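Putative polyketide synthase (Brevibacillus brevis, PDB 5HU7) probably dehydrates beta-hydroxyacyl intermediates on their carrier protein through its dehydratase domain, as part of a trans-AT polyketide synthase assembly line. Local coordinates at residues Val82-Pro87 / Gly240-Glu245; Asp86-Gly91 / Val125-Gly130. All coordinates share one frame; numbering follows the deposited sequence.

Interaction 1: Val82-Pro87 / Gly240-Glu245; sequences VATDDP and GTFTLE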
loop_
_atom_site.group_PDB
_atom_site.type_symbol
_atom_site.label_atom_id
_atom_site.label_comp_id
_atom_site.label_asym_id
_atom_site.label_seq_id
_atom_site.Cartn_x
_atom_site.Cartn_y
_atom_site.Cartn_z
ATOM N N VAL A 82 10.141 -9.978 21.239
ATOM C CA VAL A 82 10.501 -10.254 19.845
ATOM C C VAL A 82 11.232 -11.595 19.761
ATOM O O VAL A 82 12.092 -11.897 20.588
ATOM C CB VAL A 82 11.339 -9.110 19.232
ATOM C CG1 VAL A 82 11.766 -9.447 17.813
ATOM C CG2 VAL A 82 10.585 -7.774 19.274
ATOM N N ALA A 83 10.894 -12.392 18.750
ATOM C CA ALA A 83 11.501 -13.716 18.577
ATOM C C ALA A 83 11.577 -14.086 17.124
ATOM O O ALA A 83 10.575 -14.022 16.442
ATOM C CB ALA A 83 10.691 -14.753 19.354
ATOM N N THR A 84 12.801 -14.341 16.623
ATOM C CA THR A 84 13.049 -14.853 15.281
ATOM C C THR A 84 13.426 -16.300 15.482
ATOM O O THR A 84 14.566 -16.560 15.833
ATOM C CB THR A 84 14.105 -14.038 14.530
ATOM O OG1 THR A 84 13.556 -12.734 14.266
ATOM C CG2 THR A 84 14.534 -14.706 13.222
ATOM N N ASP A 85 12.465 -17.218 15.299
ATOM C CA ASP A 85 12.583 -18.670 15.535
ATOM C C ASP A 85 12.970 -19.480 14.294
ATOM O O ASP A 85 13.643 -20.502 14.433
ATOM C CB ASP A 85 11.215 -19.257 16.049
ATOM C CG ASP A 85 9.922 -18.453 15.740
ATOM O OD1 ASP A 85 9.900 -17.231 15.984
ATOM O OD2 ASP A 85 8.990 -19.043 15.125
ATOM N N ASP A 86 12.404 -19.123 13.130
ATOM C CA ASP A 86 12.622 -19.857 11.881
ATOM C C ASP A 86 13.229 -18.887 10.897
ATOM O O ASP A 86 12.505 -18.076 10.349
ATOM C CB ASP A 86 11.287 -20.439 11.386
ATOM C CG ASP A 86 11.421 -21.606 10.417
ATOM O OD1 ASP A 86 12.527 -21.794 9.851
ATOM O OD2 ASP A 86 10.435 -22.352 10.255
ATOM N N PRO A 87 14.569 -18.900 10.693
ATOM C CA PRO A 87 15.188 -17.877 9.833
ATOM C C PRO A 87 14.753 -17.841 8.368
ATOM O O PRO A 87 14.624 -18.876 7.700
ATOM C CB PRO A 87 16.693 -18.180 9.938
ATOM C CG PRO A 87 16.847 -18.985 11.133
ATOM C CD PRO A 87 15.594 -19.765 11.311
ATOM N N GLY A 240 21.025 -17.626 12.566
ATOM C CA GLY A 240 19.987 -16.742 12.056
ATOM C C GLY A 240 18.828 -16.436 13.007
ATOM O O GLY A 240 17.935 -15.664 12.651
ATOM N N THR A 241 18.822 -17.003 14.222
ATOM C CA THR A 241 17.758 -16.734 15.191
ATOM C C THR A 241 18.177 -15.723 16.265
ATOM O O THR A 241 19.350 -15.517 16.534
ATOM C CB THR A 241 17.248 -18.029 15.869
ATOM O OG1 THR A 241 18.218 -18.529 16.777
ATOM C CG2 THR A 241 16.789 -19.095 14.870
ATOM N N PHE A 242 17.202 -15.130 16.896
ATOM C CA PHE A 242 17.408 -14.261 18.026
ATOM C C PHE A 242 16.107 -14.040 18.773
ATOM O O PHE A 242 15.034 -14.280 18.237
ATOM C CB PHE A 242 18.010 -12.908 17.608
ATOM C CG PHE A 242 17.023 -11.948 16.963
ATOM C CD1 PHE A 242 16.255 -11.078 17.740
ATOM C CD2 PHE A 242 16.897 -11.880 15.587
ATOM C CE1 PHE A 242 15.444 -10.117 17.141
ATOM C CE2 PHE A 242 16.064 -10.936 14.995
ATOM C CZ PHE A 242 15.361 -10.053 15.767
ATOM N N THR A 243 16.235 -13.582 20.023
ATOM C CA THR A 243 15.144 -13.141 20.878
ATOM C C THR A 243 15.522 -11.774 21.443
ATOM O O THR A 243 16.709 -11.492 21.640
ATOM C CB THR A 243 14.826 -14.132 22.016
ATOM O OG1 THR A 243 15.989 -14.321 22.805
ATOM C CG2 THR A 243 14.289 -15.463 21.509
ATOM N N LEU A 244 14.522 -10.924 21.695
ATOM C CA LEU A 244 14.764 -9.604 22.267
ATOM C C LEU A 244 13.617 -9.254 23.154
ATOM O O LEU A 244 12.493 -9.107 22.693
ATOM C CB LEU A 244 14.968 -8.602 21.123
ATOM C CG LEU A 244 15.080 -7.118 21.406
ATOM C CD1 LEU A 244 16.213 -6.811 22.236
ATOM C CD2 LEU A 244 15.225 -6.358 20.113
ATOM N N GLU A 245 13.882 -9.152 24.443
ATOM C CA GLU A 245 12.841 -8.844 25.404
ATOM C C GLU A 245 12.228 -7.478 25.220
ATOM O O GLU A 245 11.019 -7.365 25.312
ATOM C CB GLU A 245 13.328 -9.033 26.851
ATOM C CG GLU A 245 13.065 -10.428 27.394
ATOM C CD GLU A 245 11.607 -10.865 27.310
ATOM O OE1 GLU A 245 10.758 -10.254 28.004
ATOM O OE2 GLU A 245 11.301 -11.742 26.465
#
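The amide N of Thr84 donates to the carbonyl O of Phe242 at 2.8 Å. Phe242 N returns a longer bond to Thr84 O, at 3.2 Å, and Val82 and Leu244 make a second two-bond pair, with Ala83 and Thr243 as the non-hydrogen-bonded pair between. This antiparallel ladder joins strands 76-84 and 241-249, one from each of the two hotdog halves that make up a polyketide synthase dehydratase domain. Val82, Thr84, Phe242 and Leu244 share the face that packs partly on helix 52-65; Ala83 and Thr243 lie on the other. With CG between the backbone N and the carbonyl carbon (chi1 76°), the Phe242 ring leans across the ladder toward Val82 and Thr84. Val82 CG1 meets its CE1 obliquely at 3.8 Å, and Thr84 OG1 comes within 3.2 Å of CE2 while hydrogen-bonding to Ser128 OG. An alanine in place of Phe242 would probably strip Val82 CG1 and Thr84 of the ring they pack against and open a gap beside Leu52 and Tyr55. Past the strand end, Pro87 CG rests against Thr241 CG2 at 3.7 Å, while Thr241 OG1 bonds to Asp239 OD1.

Interaction 2: Asp86-Gly91 / Val125-Gly130; sequences DPLLVG and VVHSHG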
loop_
_atom_site.group_PDB
_atom_site.type_symbol
_atom_site.label_atom_id
_atom_site.label_comp_id
_atom_site.label_asym_id
_atom_site.label_seq_id
_atom_site.Cartn_x
_atom_site.Cartn_y
_atom_site.Cartn_z
ATOM N N ASP A 86 12.404 -19.123 13.130
ATOM C CA ASP A 86 12.622 -19.857 11.881
ATOM C C ASP A 86 13.229 -18.887 10.897
ATOM O O ASP A 86 12.505 -18.076 10.349
ATOM C CB ASP A 86 11.287 -20.439 11.386
ATOM C CG ASP A 86 11.421 -21.606 10.417
ATOM O OD1 ASP A 86 12.527 -21.794 9.851
ATOM O OD2 ASP A 86 10.435 -22.352 10.255
ATOM N N PRO A 87 14.569 -18.900 10.693
ATOM C CA PRO A 87 15.188 -17.877 9.833
ATOM C C PRO A 87 14.753 -17.841 8.368
ATOM O O PRO A 87 14.624 -18.876 7.700
ATOM C CB PRO A 87 16.693 -18.180 9.938
ATOM C CG PRO A 87 16.847 -18.985 11.133
ATOM C CD PRO A 87 15.594 -19.765 11.311
ATOM N N LEU A 88 14.583 -16.618 7.866
ATOM C CA LEU A 88 14.280 -16.358 6.471
ATOM C C LEU A 88 15.618 -16.454 5.726
ATOM O O LEU A 88 16.621 -15.852 6.146
ATOM C CB LEU A 88 13.661 -14.950 6.319
ATOM C CG LEU A 88 13.507 -14.373 4.912
ATOM C CD1 LEU A 88 12.602 -15.231 4.038
ATOM C CD2 LEU A 88 12.982 -12.960 4.982
ATOM N N LEU A 89 15.637 -17.248 4.653
ATOM C CA LEU A 89 16.811 -17.431 3.828
ATOM C C LEU A 89 16.627 -16.625 2.569
ATOM O O LEU A 89 15.586 -16.694 1.954
ATOM C CB LEU A 89 17.025 -18.907 3.462
ATOM C CG LEU A 89 17.345 -19.863 4.611
ATOM C CD1 LEU A 89 17.740 -21.215 4.073
ATOM C CD2 LEU A 89 18.460 -19.349 5.456
ATOM N N VAL A 90 17.648 -15.869 2.192
ATOM C CA VAL A 90 17.625 -15.029 1.003
ATOM C C VAL A 90 18.885 -15.276 0.170
ATOM O O VAL A 90 19.839 -15.861 0.667
ATOM C CB VAL A 90 17.488 -13.540 1.384
ATOM C CG1 VAL A 90 16.240 -13.316 2.243
ATOM C CG2 VAL A 90 18.752 -13.031 2.088
ATOM N N GLY A 91 18.859 -14.836 -1.083
ATOM C CA GLY A 91 19.987 -14.937 -2.001
ATOM C C GLY A 91 20.050 -16.189 -2.840
ATOM O O GLY A 91 20.898 -16.253 -3.711
ATOM N N VAL A 125 5.275 -19.779 6.423
ATOM C CA VAL A 125 6.200 -19.899 7.543
ATOM C C VAL A 125 6.372 -18.525 8.204
ATOM O O VAL A 125 6.687 -17.574 7.504
ATOM C CB VAL A 125 7.567 -20.412 7.029
ATOM C CG1 VAL A 125 8.539 -20.660 8.185
ATOM C CG2 VAL A 125 7.397 -21.672 6.178
ATOM N N VAL A 126 6.230 -18.443 9.541
ATOM C CA VAL A 126 6.446 -17.227 10.341
ATOM C C VAL A 126 7.887 -17.229 10.803
ATOM O O VAL A 126 8.320 -18.133 11.520
ATOM C CB VAL A 126 5.475 -17.111 11.546
ATOM C CG1 VAL A 126 5.821 -15.895 12.414
ATOM C CG2 VAL A 126 4.034 -17.033 11.054
ATOM N N HIS A 127 8.631 -16.222 10.394
ATOM C CA HIS A 127 10.042 -16.109 10.710
ATOM C C HIS A 127 10.254 -15.296 11.954
ATOM O O HIS A 127 11.121 -15.625 12.724
ATOM C CB HIS A 127 10.817 -15.461 9.529
ATOM C CG HIS A 127 10.601 -16.140 8.210
ATOM N ND1 HIS A 127 10.942 -17.460 8.017
ATOM C CD2 HIS A 127 10.010 -15.677 7.085
ATOM C CE1 HIS A 127 10.569 -17.755 6.776
ATOM N NE2 HIS A 127 10.002 -16.714 6.180
ATOM N N SER A 128 9.502 -14.217 12.136
ATOM C CA SER A 128 9.664 -13.331 13.275
ATOM C C SER A 128 8.310 -12.775 13.740
ATOM O O SER A 128 7.421 -12.608 12.930
ATOM C CB SER A 128 10.599 -12.182 12.894
ATOM O OG SER A 128 10.972 -11.392 14.009
ATOM N N HIS A 129 8.153 -12.555 15.036
ATOM C CA HIS A 129 6.956 -11.951 15.600
ATOM C C HIS A 129 7.307 -11.176 16.868
ATOM O O HIS A 129 8.349 -11.409 17.478
ATOM C CB HIS A 129 5.843 -12.993 15.856
ATOM C CG HIS A 129 6.223 -14.067 16.817
ATOM N ND1 HIS A 129 6.696 -15.260 16.329
ATOM C CD2 HIS A 129 6.291 -14.107 18.162
ATOM C CE1 HIS A 129 7.029 -15.988 17.380
ATOM N NE2 HIS A 129 6.868 -15.319 18.490
ATOM N N GLY A 130 6.447 -10.254 17.233
ATOM C CA GLY A 130 6.624 -9.449 18.422
ATOM C C GLY A 130 5.471 -8.512 18.660
ATOM O O GLY A 130 4.544 -8.451 17.855
#
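His127 and Asp86 account for most of this contact, with Leu88 third. The His127 imidazole donates from ND1 to the backbone O of Asp86 at 2.9 Å; the acceptor lies close to the ring plane, but the bond is bent, with an angle of 142° at the hydrogen. The CA of His127 also approaches this oxygen, at 3.2 Å, in a CA-H...O contact. Leu88 CB covers one face of the ring almost centrally, 3.8 Å from the centroid in a CH-pi contact, and Leu88 CD1 reaches toward NE2. The opposite face has Val125 O above it, offset toward the rim. With CG of His127 anti to its own carbonyl carbon (chi1 -53°), the ring reaches the loop that leaves strand 76-84. His127 and Ser128, in strand 125-135 of the first hotdog half, both face Ile113 of strand 108-115, a classic beta bulge. The Asp86 side chain crosses that of Val125 at about a right angle, OD2 lying 3.3 Å from CG1. Because NE2 is hydrogen-bonded to Ser115 OG, both ring nitrogens have partners, which would fix the ring's rotation and tie the loop carbonyl, through one side chain, to the neighbouring strand 108-115.

In the fold
Strand 76-84 carries interaction 1, and the loop that leaves it carries interaction 2 and the end of interaction 1; their centres lie about 9 Å apart. Strand 241-249 flanks strand 76-84 in interaction 1, and strand 125-135 on its other side meets the loop in interaction 2. Interaction 1 is the more extensive, a regular backbone ladder with its aromatic and aliphatic face buried; interaction 2 has no ladder and depends on a histidine side chain, with an exposed aspartate at its margin. Pro87 packs mainly in interaction 1, whereas Asp86 makes contact in interaction 2 alone of the two. Ala83 N also lies 3.0 Å from His129 O, a probable hydrogen bond. Interaction 1 thus joins the hotdog halves, whereas interaction 2 works within the first.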